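Local coordinates for protein U4/U6 snRNA-associated-splicing factor PRP24 (PDB 4N0T) that binds U6 snRNA and serves as a recycling factor of the spliceosome, annealing U6 with U4 snRNA, at residues 14-19 with 23-28; 27-32 with 75-80; 38-43 with 49-54; 103-108 with 131-136. All blocks are in the same frame, centred on the assembly; numbering follows the deposited sequence.

Interactions 1, 2 and 3 all belong to the first RNA recognition motif, whereas interaction 4 repeats its helix-on-sheet plan in the second. Interactions 1 and 2 both use helix 22-29, which meets strand 10-16 in one and strand 75-81 in the other; those strands are neighbours in the sheet. Interaction 2 and interaction 4 are buried and wholly apolar, while interaction 1 adds a weak polar link at its exposed margin. Interaction 3 differs in kind: a hairpin held by backbone hydrogen bonds, with charged side-chain pairs added. It touches interaction 4 through Arg52 and Asp132, a salt bridge between the two domains.

Interaction 1: residues 14-19 with 23-28; sequences KNLPKS and NKVYKY
Leu16 and Val25 lie nearest each other with CA atoms 8.8 Å apart, and farther along the chain Ser19 and Lys24 are separated by 9.0 Å between CA atoms. Such distances keep the backbones well clear of each other: the chain leaves strand 10-16, turns through Pro17 to Ser19, and soon enters helix 22-29, so that side chains must span the gap. The contact thus joins the first strand and first helix of the first RNA recognition motif, the helix lying on the sheet. In the interior, the CD1 methyl of Leu16 meets the CG2 methyl of Val25 at 3.9 Å, the two side chains crossing at about a right angle. Branched aliphatic residues suit this place, because Val25 also touches Val38, Val40 and Ile53 of the sheet while Leu16 lies on Ala51.

At the surface, Lys24 works differently. Its chain runs extended beyond CG (chi2 -175°, chi3 -177°), which carries the ammonium group out to the loop, where NZ gives a weak hydrogen bond of 3.4 Å to the carbonyl O of Ser19. The hydroxyl OG of Ser19 stands farther from NZ, at 3.8 Å. A leucine in place of Lys24 would probably leave the Ser19 carbonyl without this donor and the loop less firmly tied to the helix. The chemistry grades from buried methyl contact under the helix to a single weak, charge-assisted bond at the exposed end, by Ser19.

Interaction 2: residues 27-32 with 75-80; sequences KYFKHC and NEIIVS
The CD1 methyl of Ile77 reaches the rings of both Tyr28 and Phe29, joining helix 22-29 to strand 75-81 in the alpha-beta sandwich of an RNA recognition motif, where two helices pack on one face of an antiparallel sheet. It lies 4.1 Å from CE2 of Tyr28 and 4.3 Å from CZ of Phe29, approaching each ring obliquely. Two residues farther along the strand, the CG2 methyl of Val79 comes to the edge of the Phe29 ring, near its plane, 4.1 Å from CZ. Ile77 and Val79 can share this work because both turn toward the helix, with the solvent-facing Ile78 between them turned elsewhere.

Torsions decide who meets whom. Ile77 holds CG1 between its backbone N and carbonyl carbon (chi1 63°), and an extended second torsion (chi2 172°) then sends CD1 out toward the two aromatic side chains. Tyr28 takes the other course, with CG anti to the backbone N (chi1 -173°), and comes at Ile77 from the opposite direction.

Farther out, Phe29 is enclosed by Val13, Ile53 and Ala64, so a flat, wholly apolar ring fits between sheet and helix 58-65. Tyr28 is only partly buried and touches Lys67, Lys70 and Val72, a position at the edge of the core, which suits a ring carrying a hydroxyl. The two rings also touch: CD2 of Tyr28 sits 3.4 Å above one face of the Phe29 ring, displaced toward its rim, while CD2 of Phe29 lies in the plane of the Tyr28 ring at its edge.

Interaction 3: residues 38-43 with 49-54; sequences VDVADS and RFARIE
Asp39 and Arg52 exchange two backbone hydrogen bonds, Asp39 N to Arg52 O at 2.9 Å and Arg52 N to Asp39 O at 2.8 Å, and Ala41 and Phe50 form a second such pair. These four bonds zip the strands tightly together, antiparallel, with 166° between their directions. Beside them, CB of Ala51 lies 3.6 Å from the Asp39 carbonyl O, and Val38 packs against Ile53, 4.2 Å between their CG2 methyls. One guanidinium face of Arg49, its chain bent at chi3, also packs closely over CG1 of Val40, 3.5 Å from CZ.

The hairpin joins the second and third strands of an RNA recognition motif. Val38, Val40, Ala51 and Ile53 share the face covered by helix 22-29, while Asp39, Ala41, Phe50 and Arg52 lie on the face that meets strand 112-116 of the second domain.

Two charged pairs are looser. Asp39 OD2 and Arg52 NH1 make a long salt bridge of 3.6 Å, with a water donating to OD2 and to Arg52 O; the stronger partner of Arg52 is Asp132. Toward the hairpin loop, where Asp42 and Arg49 are partly exposed, Arg49 NE and Asp42 OD1 form a salt bridge of 2.8 Å whose hydrogen bond is weak, bent to 128°, with carboxylate and guanidinium planes 52° apart. A methionine in place of Arg49 would probably leave the Asp42 carboxylate with only its long, weak pairing to Lys46 and the carbonyl of Tyr20 without its NH1 donor.

Interaction 4: residues 103-108 with 131-136; sequences DLLQDI and IDVTSK
Leu105 turns its CG anti to the carbonyl carbon (chi1 -84°), and its second torsion, 60°, then directs the CD2 methyl at Ile131 and Val133. Ile131 answers with its CG2 branch, which a chi1 of -56° places anti to the backbone N; Val133 offers CG1. The single methyl CD2 of Leu105 therefore serves both partners, lying 3.7 Å from CG2 of Ile131 and 3.9 Å from CG1 of Val133, and it meets the valine side chain at about a right angle. Because the nearest CA atoms, those of Leu105 and Val133, are 9.3 Å apart, a side chain as long as leucine is well suited to bridge helix and sheet.

Ile131 and Val133 both turn toward the helix, and compact apolar side chains suit this buried place beneath it, whereas Asp132 between them points away. On that far side its buried carboxylate forms a salt bridge with Arg116 and a hydrogen bond with Thr86, probably offsetting the cost of burying its charge. Cys142 and Leu146 of helix 136-146 also touch Leu105, adding to its apolar surroundings. After the strand, Ser135 takes the N-cap position of that helix, its OG bonded to Asp138 N. Helix 98-107 on strand 128-133, with the neighbouring helix 136-146 beside it, makes the two-helix layer of the classical RNA recognition motif, here the second in the chain.

Interaction 1: residues 14-19 with 23-28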
# COMPACT_ATOMS: atom_id res chain seq x y z
N LYS A 14 -11.65 -14.14 -25.25
CA LYS A 14 -13.03 -14.43 -24.89
C LYS A 14 -13.50 -15.73 -25.54
O LYS A 14 -13.05 -16.08 -26.63
CB LYS A 14 -13.95 -13.28 -25.31
CG LYS A 14 -15.42 -13.52 -25.01
CD LYS A 14 -16.27 -12.31 -25.32
CE LYS A 14 -17.71 -12.57 -24.88
NZ LYS A 14 -18.58 -11.40 -25.16
N ASN A 15 -14.36 -16.45 -24.82
CA ASN A 15 -15.05 -17.65 -25.32
C ASN A 15 -14.20 -18.91 -25.34
O ASN A 15 -14.42 -19.80 -26.16
CB ASN A 15 -15.70 -17.43 -26.69
CG ASN A 15 -16.87 -18.38 -26.93
OD1 ASN A 15 -17.62 -18.67 -25.99
ND2 ASN A 15 -17.02 -18.87 -28.16
N LEU A 16 -13.23 -19.00 -24.43
CA LEU A 16 -12.51 -20.25 -24.24
C LEU A 16 -13.47 -21.29 -23.67
O LEU A 16 -14.44 -20.94 -22.98
CB LEU A 16 -11.34 -20.06 -23.28
CG LEU A 16 -10.18 -19.21 -23.82
CD1 LEU A 16 -9.29 -18.71 -22.68
CD2 LEU A 16 -9.36 -20.01 -24.81
N PRO A 17 -13.21 -22.58 -23.95
CA PRO A 17 -14.08 -23.64 -23.43
C PRO A 17 -14.12 -23.63 -21.90
O PRO A 17 -13.15 -23.21 -21.28
CB PRO A 17 -13.38 -24.92 -23.91
CG PRO A 17 -12.61 -24.50 -25.13
CD PRO A 17 -12.14 -23.10 -24.83
N LYS A 18 -15.24 -24.09 -21.33
CA LYS A 18 -15.36 -24.26 -19.88
C LYS A 18 -14.18 -25.01 -19.27
O LYS A 18 -13.73 -24.71 -18.16
CB LYS A 18 -16.65 -25.03 -19.57
CG LYS A 18 -17.71 -24.24 -18.83
CD LYS A 18 -18.34 -25.09 -17.73
CE LYS A 18 -17.46 -25.14 -16.49
NZ LYS A 18 -17.49 -23.84 -15.76
N SER A 19 -13.68 -25.99 -20.01
CA SER A 19 -12.64 -26.89 -19.52
C SER A 19 -11.24 -26.28 -19.56
O SER A 19 -10.28 -26.88 -19.07
CB SER A 19 -12.63 -28.19 -20.33
OG SER A 19 -12.12 -27.99 -21.64
N ASN A 23 -3.07 -23.66 -17.59
CA ASN A 23 -2.08 -24.47 -18.29
C ASN A 23 -2.38 -24.62 -19.78
O ASN A 23 -1.48 -24.48 -20.62
CB ASN A 23 -1.98 -25.85 -17.65
CG ASN A 23 -1.12 -26.81 -18.46
OD1 ASN A 23 -0.01 -26.48 -18.88
ND2 ASN A 23 -1.64 -28.01 -18.69
N LYS A 24 -3.63 -24.90 -20.11
CA LYS A 24 -4.02 -25.09 -21.51
C LYS A 24 -3.92 -23.78 -22.27
O LYS A 24 -3.61 -23.76 -23.46
CB LYS A 24 -5.45 -25.63 -21.60
CG LYS A 24 -5.61 -27.04 -21.05
CD LYS A 24 -7.02 -27.55 -21.29
CE LYS A 24 -7.21 -28.93 -20.69
NZ LYS A 24 -8.65 -29.34 -20.76
N VAL A 25 -4.18 -22.67 -21.57
CA VAL A 25 -4.02 -21.35 -22.17
C VAL A 25 -2.57 -21.11 -22.56
O VAL A 25 -2.29 -20.68 -23.68
CB VAL A 25 -4.57 -20.25 -21.25
CG1 VAL A 25 -4.21 -18.87 -21.79
CG2 VAL A 25 -6.08 -20.40 -21.12
N TYR A 26 -1.65 -21.41 -21.64
CA TYR A 26 -0.20 -21.34 -21.91
C TYR A 26 0.18 -22.12 -23.15
O TYR A 26 0.77 -21.56 -24.08
CB TYR A 26 0.60 -21.91 -20.73
CG TYR A 26 1.12 -20.87 -19.78
CD1 TYR A 26 2.24 -20.12 -20.08
CD2 TYR A 26 0.49 -20.66 -18.56
CE1 TYR A 26 2.72 -19.16 -19.20
CE2 TYR A 26 0.96 -19.71 -17.67
CZ TYR A 26 2.07 -18.97 -18.00
OH TYR A 26 2.53 -18.02 -17.11
N LYS A 27 -0.14 -23.41 -23.16
CA LYS A 27 0.21 -24.27 -24.28
C LYS A 27 -0.35 -23.77 -25.60
O LYS A 27 0.32 -23.87 -26.64
CB LYS A 27 -0.26 -25.71 -24.02
CG LYS A 27 0.67 -26.51 -23.11
CD LYS A 27 0.18 -27.94 -22.91
CE LYS A 27 1.22 -28.79 -22.17
NZ LYS A 27 1.49 -28.26 -20.80
N TYR A 28 -1.56 -23.22 -25.58
CA TYR A 28 -2.16 -22.71 -26.80
C TYR A 28 -1.42 -21.48 -27.33
O TYR A 28 -1.27 -21.32 -28.54
CB TYR A 28 -3.65 -22.39 -26.62
CG TYR A 28 -4.33 -22.02 -27.92
CD1 TYR A 28 -4.84 -23.00 -28.76
CD2 TYR A 28 -4.45 -20.69 -28.32
CE1 TYR A 28 -5.46 -22.68 -29.95
CE2 TYR A 28 -5.07 -20.36 -29.52
CZ TYR A 28 -5.57 -21.36 -30.33
OH TYR A 28 -6.18 -21.04 -31.52

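Interaction 2: residues 27-32 with 75-80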
# COMPACT_ATOMS: atom_id res chain seq x y z
N LYS A 27 -0.14 -23.41 -23.16
CA LYS A 27 0.21 -24.27 -24.28
C LYS A 27 -0.35 -23.77 -25.60
O LYS A 27 0.32 -23.87 -26.64
CB LYS A 27 -0.26 -25.71 -24.02
CG LYS A 27 0.67 -26.51 -23.11
CD LYS A 27 0.18 -27.94 -22.91
CE LYS A 27 1.22 -28.79 -22.17
NZ LYS A 27 1.49 -28.26 -20.80
N TYR A 28 -1.56 -23.22 -25.58
CA TYR A 28 -2.16 -22.71 -26.80
C TYR A 28 -1.42 -21.48 -27.33
O TYR A 28 -1.27 -21.32 -28.54
CB TYR A 28 -3.65 -22.39 -26.62
CG TYR A 28 -4.33 -22.02 -27.92
CD1 TYR A 28 -4.84 -23.00 -28.76
CD2 TYR A 28 -4.45 -20.69 -28.32
CE1 TYR A 28 -5.46 -22.68 -29.95
CE2 TYR A 28 -5.07 -20.36 -29.52
CZ TYR A 28 -5.57 -21.36 -30.33
OH TYR A 28 -6.18 -21.04 -31.52
N PHE A 29 -0.94 -20.63 -26.43
CA PHE A 29 -0.38 -19.34 -26.83
C PHE A 29 1.14 -19.22 -26.70
O PHE A 29 1.72 -18.21 -27.12
CB PHE A 29 -1.02 -18.19 -26.03
CG PHE A 29 -2.43 -17.87 -26.44
CD1 PHE A 29 -2.68 -17.03 -27.52
CD2 PHE A 29 -3.51 -18.38 -25.73
CE1 PHE A 29 -3.98 -16.73 -27.89
CE2 PHE A 29 -4.81 -18.07 -26.10
CZ PHE A 29 -5.04 -17.25 -27.17
N LYS A 30 1.80 -20.21 -26.11
CA LYS A 30 3.23 -20.02 -25.82
C LYS A 30 4.12 -19.95 -27.06
O LYS A 30 5.23 -19.43 -26.99
CB LYS A 30 3.75 -21.01 -24.76
CG LYS A 30 3.87 -22.47 -25.17
CD LYS A 30 4.26 -23.29 -23.93
CE LYS A 30 4.97 -24.60 -24.27
NZ LYS A 30 4.03 -25.62 -24.81
N HIS A 31 3.63 -20.44 -28.20
CA HIS A 31 4.34 -20.26 -29.47
C HIS A 31 4.27 -18.81 -29.97
O HIS A 31 5.07 -18.40 -30.81
CB HIS A 31 3.80 -21.20 -30.56
CG HIS A 31 4.20 -22.64 -30.39
ND1 HIS A 31 4.68 -23.15 -29.20
CD2 HIS A 31 4.18 -23.67 -31.26
CE1 HIS A 31 4.94 -24.43 -29.34
NE2 HIS A 31 4.65 -24.78 -30.59
N CYS A 32 3.31 -18.03 -29.46
CA CYS A 32 3.18 -16.63 -29.87
C CYS A 32 4.34 -15.79 -29.36
O CYS A 32 4.66 -14.75 -29.93
CB CYS A 32 1.88 -16.02 -29.35
SG CYS A 32 0.41 -16.72 -30.09
N ASN A 75 -15.10 -24.09 -29.67
CA ASN A 75 -15.36 -22.68 -29.36
C ASN A 75 -14.58 -21.74 -30.25
O ASN A 75 -13.36 -21.88 -30.39
CB ASN A 75 -15.00 -22.38 -27.89
CG ASN A 75 -16.07 -22.83 -26.93
OD1 ASN A 75 -16.79 -23.80 -27.19
ND2 ASN A 75 -16.20 -22.12 -25.81
N GLU A 76 -15.27 -20.79 -30.87
CA GLU A 76 -14.61 -19.74 -31.65
C GLU A 76 -14.19 -18.64 -30.68
O GLU A 76 -15.05 -18.00 -30.07
CB GLU A 76 -15.58 -19.15 -32.68
CG GLU A 76 -14.94 -18.12 -33.61
CD GLU A 76 -15.83 -17.74 -34.78
OE1 GLU A 76 -15.79 -16.56 -35.20
OE2 GLU A 76 -16.57 -18.62 -35.29
N ILE A 77 -12.88 -18.44 -30.52
CA ILE A 77 -12.37 -17.45 -29.57
C ILE A 77 -12.22 -16.08 -30.20
O ILE A 77 -12.19 -15.95 -31.43
CB ILE A 77 -11.00 -17.88 -28.95
CG1 ILE A 77 -9.92 -17.98 -30.03
CG2 ILE A 77 -11.15 -19.20 -28.19
CD1 ILE A 77 -8.52 -18.21 -29.48
N ILE A 78 -12.15 -15.04 -29.36
CA ILE A 78 -11.89 -13.70 -29.82
C ILE A 78 -10.69 -13.24 -29.01
O ILE A 78 -10.67 -13.41 -27.79
CB ILE A 78 -13.09 -12.76 -29.59
CG1 ILE A 78 -14.33 -13.31 -30.33
CG2 ILE A 78 -12.79 -11.34 -30.08
CD1 ILE A 78 -15.63 -12.57 -30.03
N VAL A 79 -9.68 -12.72 -29.69
CA VAL A 79 -8.48 -12.24 -29.02
C VAL A 79 -8.29 -10.78 -29.39
O VAL A 79 -8.31 -10.41 -30.57
CB VAL A 79 -7.23 -13.08 -29.40
CG1 VAL A 79 -6.00 -12.60 -28.60
CG2 VAL A 79 -7.46 -14.59 -29.17
N SER A 80 -8.08 -9.93 -28.38
CA SER A 80 -8.00 -8.50 -28.63
C SER A 80 -7.01 -7.85 -27.67
O SER A 80 -6.71 -8.42 -26.63
CB SER A 80 -9.37 -7.85 -28.45
OG SER A 80 -9.88 -8.12 -27.16

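Interaction 3: residues 38-43 with 49-54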
# COMPACT_ATOMS: atom_id res chain seq x y z
N VAL A 38 -0.69 -15.40 -16.87
CA VAL A 38 -1.98 -15.79 -17.42
C VAL A 38 -3.02 -15.84 -16.31
O VAL A 38 -2.79 -16.49 -15.29
CB VAL A 38 -1.91 -17.19 -18.06
CG1 VAL A 38 -3.30 -17.65 -18.48
CG2 VAL A 38 -0.96 -17.18 -19.25
N ASP A 39 -4.14 -15.15 -16.50
CA ASP A 39 -5.30 -15.33 -15.61
C ASP A 39 -6.48 -15.87 -16.40
O ASP A 39 -6.72 -15.44 -17.52
CB ASP A 39 -5.70 -14.00 -14.96
CG ASP A 39 -4.62 -13.45 -14.06
OD1 ASP A 39 -4.40 -14.04 -12.99
OD2 ASP A 39 -4.00 -12.42 -14.43
N VAL A 40 -7.20 -16.83 -15.82
CA VAL A 40 -8.43 -17.35 -16.43
C VAL A 40 -9.58 -17.11 -15.45
O VAL A 40 -9.41 -17.27 -14.24
CB VAL A 40 -8.31 -18.85 -16.77
CG1 VAL A 40 -9.57 -19.36 -17.45
CG2 VAL A 40 -7.10 -19.09 -17.66
N ALA A 41 -10.74 -16.71 -15.96
CA ALA A 41 -11.92 -16.48 -15.13
C ALA A 41 -13.16 -17.01 -15.83
O ALA A 41 -13.26 -16.94 -17.06
CB ALA A 41 -12.10 -15.00 -14.84
N ASP A 42 -14.11 -17.52 -15.05
CA ASP A 42 -15.37 -17.98 -15.61
C ASP A 42 -16.18 -16.80 -16.11
O ASP A 42 -16.14 -15.70 -15.54
CB ASP A 42 -16.19 -18.70 -14.54
CG ASP A 42 -15.65 -20.08 -14.21
OD1 ASP A 42 -14.88 -20.64 -15.01
OD2 ASP A 42 -16.02 -20.60 -13.13
N SER A 43 -16.95 -17.02 -17.18
CA SER A 43 -17.94 -16.03 -17.58
C SER A 43 -19.01 -15.96 -16.49
O SER A 43 -19.06 -16.81 -15.59
CB SER A 43 -18.59 -16.42 -18.90
OG SER A 43 -19.34 -17.60 -18.74
N ARG A 49 -14.99 -19.37 -20.72
CA ARG A 49 -14.02 -18.68 -19.88
C ARG A 49 -13.32 -17.52 -20.59
O ARG A 49 -13.15 -17.54 -21.81
CB ARG A 49 -12.97 -19.65 -19.33
CG ARG A 49 -13.57 -20.83 -18.58
CD ARG A 49 -12.55 -21.55 -17.73
NE ARG A 49 -12.49 -21.01 -16.37
CZ ARG A 49 -11.58 -21.35 -15.46
NH1 ARG A 49 -10.63 -22.22 -15.78
NH2 ARG A 49 -11.60 -20.81 -14.25
N PHE A 50 -12.93 -16.52 -19.81
CA PHE A 50 -12.10 -15.42 -20.30
C PHE A 50 -10.66 -15.70 -19.88
O PHE A 50 -10.42 -16.40 -18.89
CB PHE A 50 -12.50 -14.10 -19.64
CG PHE A 50 -13.82 -13.54 -20.09
CD1 PHE A 50 -13.91 -12.76 -21.23
CD2 PHE A 50 -14.97 -13.74 -19.32
CE1 PHE A 50 -15.13 -12.20 -21.63
CE2 PHE A 50 -16.18 -13.19 -19.70
CZ PHE A 50 -16.26 -12.41 -20.85
N ALA A 51 -9.70 -15.15 -20.62
CA ALA A 51 -8.31 -15.16 -20.17
C ALA A 51 -7.66 -13.81 -20.38
O ALA A 51 -7.95 -13.11 -21.36
CB ALA A 51 -7.51 -16.25 -20.89
N ARG A 52 -6.78 -13.44 -19.46
CA ARG A 52 -5.91 -12.30 -19.63
C ARG A 52 -4.51 -12.86 -19.80
O ARG A 52 -4.06 -13.67 -18.99
CB ARG A 52 -5.96 -11.41 -18.38
CG ARG A 52 -4.92 -10.32 -18.34
CD ARG A 52 -4.98 -9.60 -16.99
NE ARG A 52 -4.05 -8.49 -16.92
CZ ARG A 52 -2.78 -8.62 -16.56
NH1 ARG A 52 -2.30 -9.81 -16.25
NH2 ARG A 52 -1.99 -7.55 -16.52
N ILE A 53 -3.82 -12.47 -20.87
CA ILE A 53 -2.46 -12.96 -21.11
C ILE A 53 -1.53 -11.77 -21.26
O ILE A 53 -1.69 -10.95 -22.18
CB ILE A 53 -2.37 -13.88 -22.36
CG1 ILE A 53 -3.39 -15.01 -22.28
CG2 ILE A 53 -0.96 -14.46 -22.50
CD1 ILE A 53 -3.48 -15.81 -23.58
N GLU A 54 -0.57 -11.66 -20.35
CA GLU A 54 0.42 -10.60 -20.43
C GLU A 54 1.68 -11.18 -21.07
O GLU A 54 2.31 -12.07 -20.50
CB GLU A 54 0.73 -10.04 -19.04
CG GLU A 54 1.74 -8.91 -19.08
CD GLU A 54 2.05 -8.35 -17.71
OE1 GLU A 54 1.38 -8.76 -16.73
OE2 GLU A 54 2.96 -7.50 -17.61
O HOH W 1 -2.60 -12.22 -16.72

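Interaction 4: residues 103-108 with 131-136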
# COMPACT_ATOMS: atom_id res chain seq x y z
N ASP A 103 -15.16 -9.83 -4.54
CA ASP A 103 -16.56 -10.00 -4.16
C ASP A 103 -17.40 -8.74 -4.41
O ASP A 103 -18.56 -8.84 -4.81
CB ASP A 103 -16.66 -10.50 -2.71
CG ASP A 103 -16.08 -11.90 -2.54
OD1 ASP A 103 -15.97 -12.63 -3.54
OD2 ASP A 103 -15.71 -12.26 -1.40
N LEU A 104 -16.82 -7.55 -4.20
CA LEU A 104 -17.48 -6.30 -4.58
C LEU A 104 -17.96 -6.29 -6.02
O LEU A 104 -19.09 -5.91 -6.31
CB LEU A 104 -16.53 -5.10 -4.42
CG LEU A 104 -16.43 -4.28 -3.14
CD1 LEU A 104 -15.64 -3.02 -3.43
CD2 LEU A 104 -17.81 -3.95 -2.59
N LEU A 105 -17.07 -6.66 -6.95
CA LEU A 105 -17.42 -6.66 -8.36
C LEU A 105 -18.41 -7.80 -8.68
O LEU A 105 -19.30 -7.64 -9.51
CB LEU A 105 -16.17 -6.77 -9.24
CG LEU A 105 -15.40 -5.48 -9.55
CD1 LEU A 105 -14.91 -4.78 -8.29
CD2 LEU A 105 -14.24 -5.78 -10.49
N GLN A 106 -18.23 -8.93 -8.01
CA GLN A 106 -19.12 -10.09 -8.15
C GLN A 106 -20.57 -9.65 -7.86
O GLN A 106 -21.50 -10.01 -8.59
CB GLN A 106 -18.68 -11.15 -7.15
CG GLN A 106 -19.17 -12.56 -7.39
CD GLN A 106 -18.65 -13.51 -6.31
OE1 GLN A 106 -18.99 -13.37 -5.13
NE2 GLN A 106 -17.82 -14.46 -6.71
N ASP A 107 -20.73 -8.84 -6.82
CA ASP A 107 -22.03 -8.30 -6.40
C ASP A 107 -22.75 -7.47 -7.46
O ASP A 107 -23.99 -7.40 -7.47
CB ASP A 107 -21.87 -7.44 -5.15
CG ASP A 107 -21.80 -8.25 -3.88
OD1 ASP A 107 -21.41 -9.44 -3.93
OD2 ASP A 107 -22.13 -7.69 -2.81
N ILE A 108 -22.00 -6.81 -8.33
CA ILE A 108 -22.60 -6.00 -9.39
C ILE A 108 -22.44 -6.70 -10.73
O ILE A 108 -22.49 -6.07 -11.80
CB ILE A 108 -22.04 -4.56 -9.40
CG1 ILE A 108 -20.51 -4.57 -9.57
CG2 ILE A 108 -22.42 -3.85 -8.11
CD1 ILE A 108 -19.94 -3.23 -10.05
N ILE A 131 -7.49 -3.23 -11.17
CA ILE A 131 -8.39 -4.34 -11.47
C ILE A 131 -8.66 -4.35 -12.96
O ILE A 131 -9.08 -3.33 -13.52
CB ILE A 131 -9.75 -4.16 -10.76
CG1 ILE A 131 -9.56 -4.01 -9.25
CG2 ILE A 131 -10.65 -5.37 -11.04
CD1 ILE A 131 -10.60 -3.11 -8.61
N ASP A 132 -8.46 -5.51 -13.59
CA ASP A 132 -8.81 -5.67 -14.99
C ASP A 132 -10.15 -6.40 -15.10
O ASP A 132 -10.34 -7.43 -14.46
CB ASP A 132 -7.75 -6.48 -15.74
CG ASP A 132 -6.44 -5.73 -15.90
OD1 ASP A 132 -6.45 -4.48 -15.82
OD2 ASP A 132 -5.41 -6.40 -16.13
N VAL A 133 -11.06 -5.82 -15.87
CA VAL A 133 -12.33 -6.47 -16.17
C VAL A 133 -12.38 -6.85 -17.64
O VAL A 133 -11.36 -6.74 -18.34
CB VAL A 133 -13.53 -5.60 -15.74
CG1 VAL A 133 -13.48 -5.40 -14.25
CG2 VAL A 133 -13.52 -4.24 -16.46
N THR A 134 -13.53 -7.32 -18.13
CA THR A 134 -13.56 -7.89 -19.48
C THR A 134 -14.08 -6.97 -20.58
O THR A 134 -14.01 -7.32 -21.76
CB THR A 134 -14.38 -9.19 -19.51
OG1 THR A 134 -15.74 -8.90 -19.18
CG2 THR A 134 -13.82 -10.20 -18.53
N SER A 135 -14.64 -5.82 -20.21
CA SER A 135 -15.11 -4.86 -21.21
C SER A 135 -15.07 -3.41 -20.73
O SER A 135 -15.08 -3.16 -19.52
CB SER A 135 -16.54 -5.20 -21.66
OG SER A 135 -17.48 -4.81 -20.66
N LYS A 136 -15.03 -2.47 -21.66
CA LYS A 136 -15.08 -1.05 -21.31
C LYS A 136 -16.40 -0.75 -20.60
O LYS A 136 -16.45 0.05 -19.65
CB LYS A 136 -14.93 -0.16 -22.55
CG LYS A 136 -15.26 1.31 -22.29
CD LYS A 136 -15.14 2.16 -23.55
CE LYS A 136 -15.11 3.65 -23.21
NZ LYS A 136 -14.50 4.46 -24.30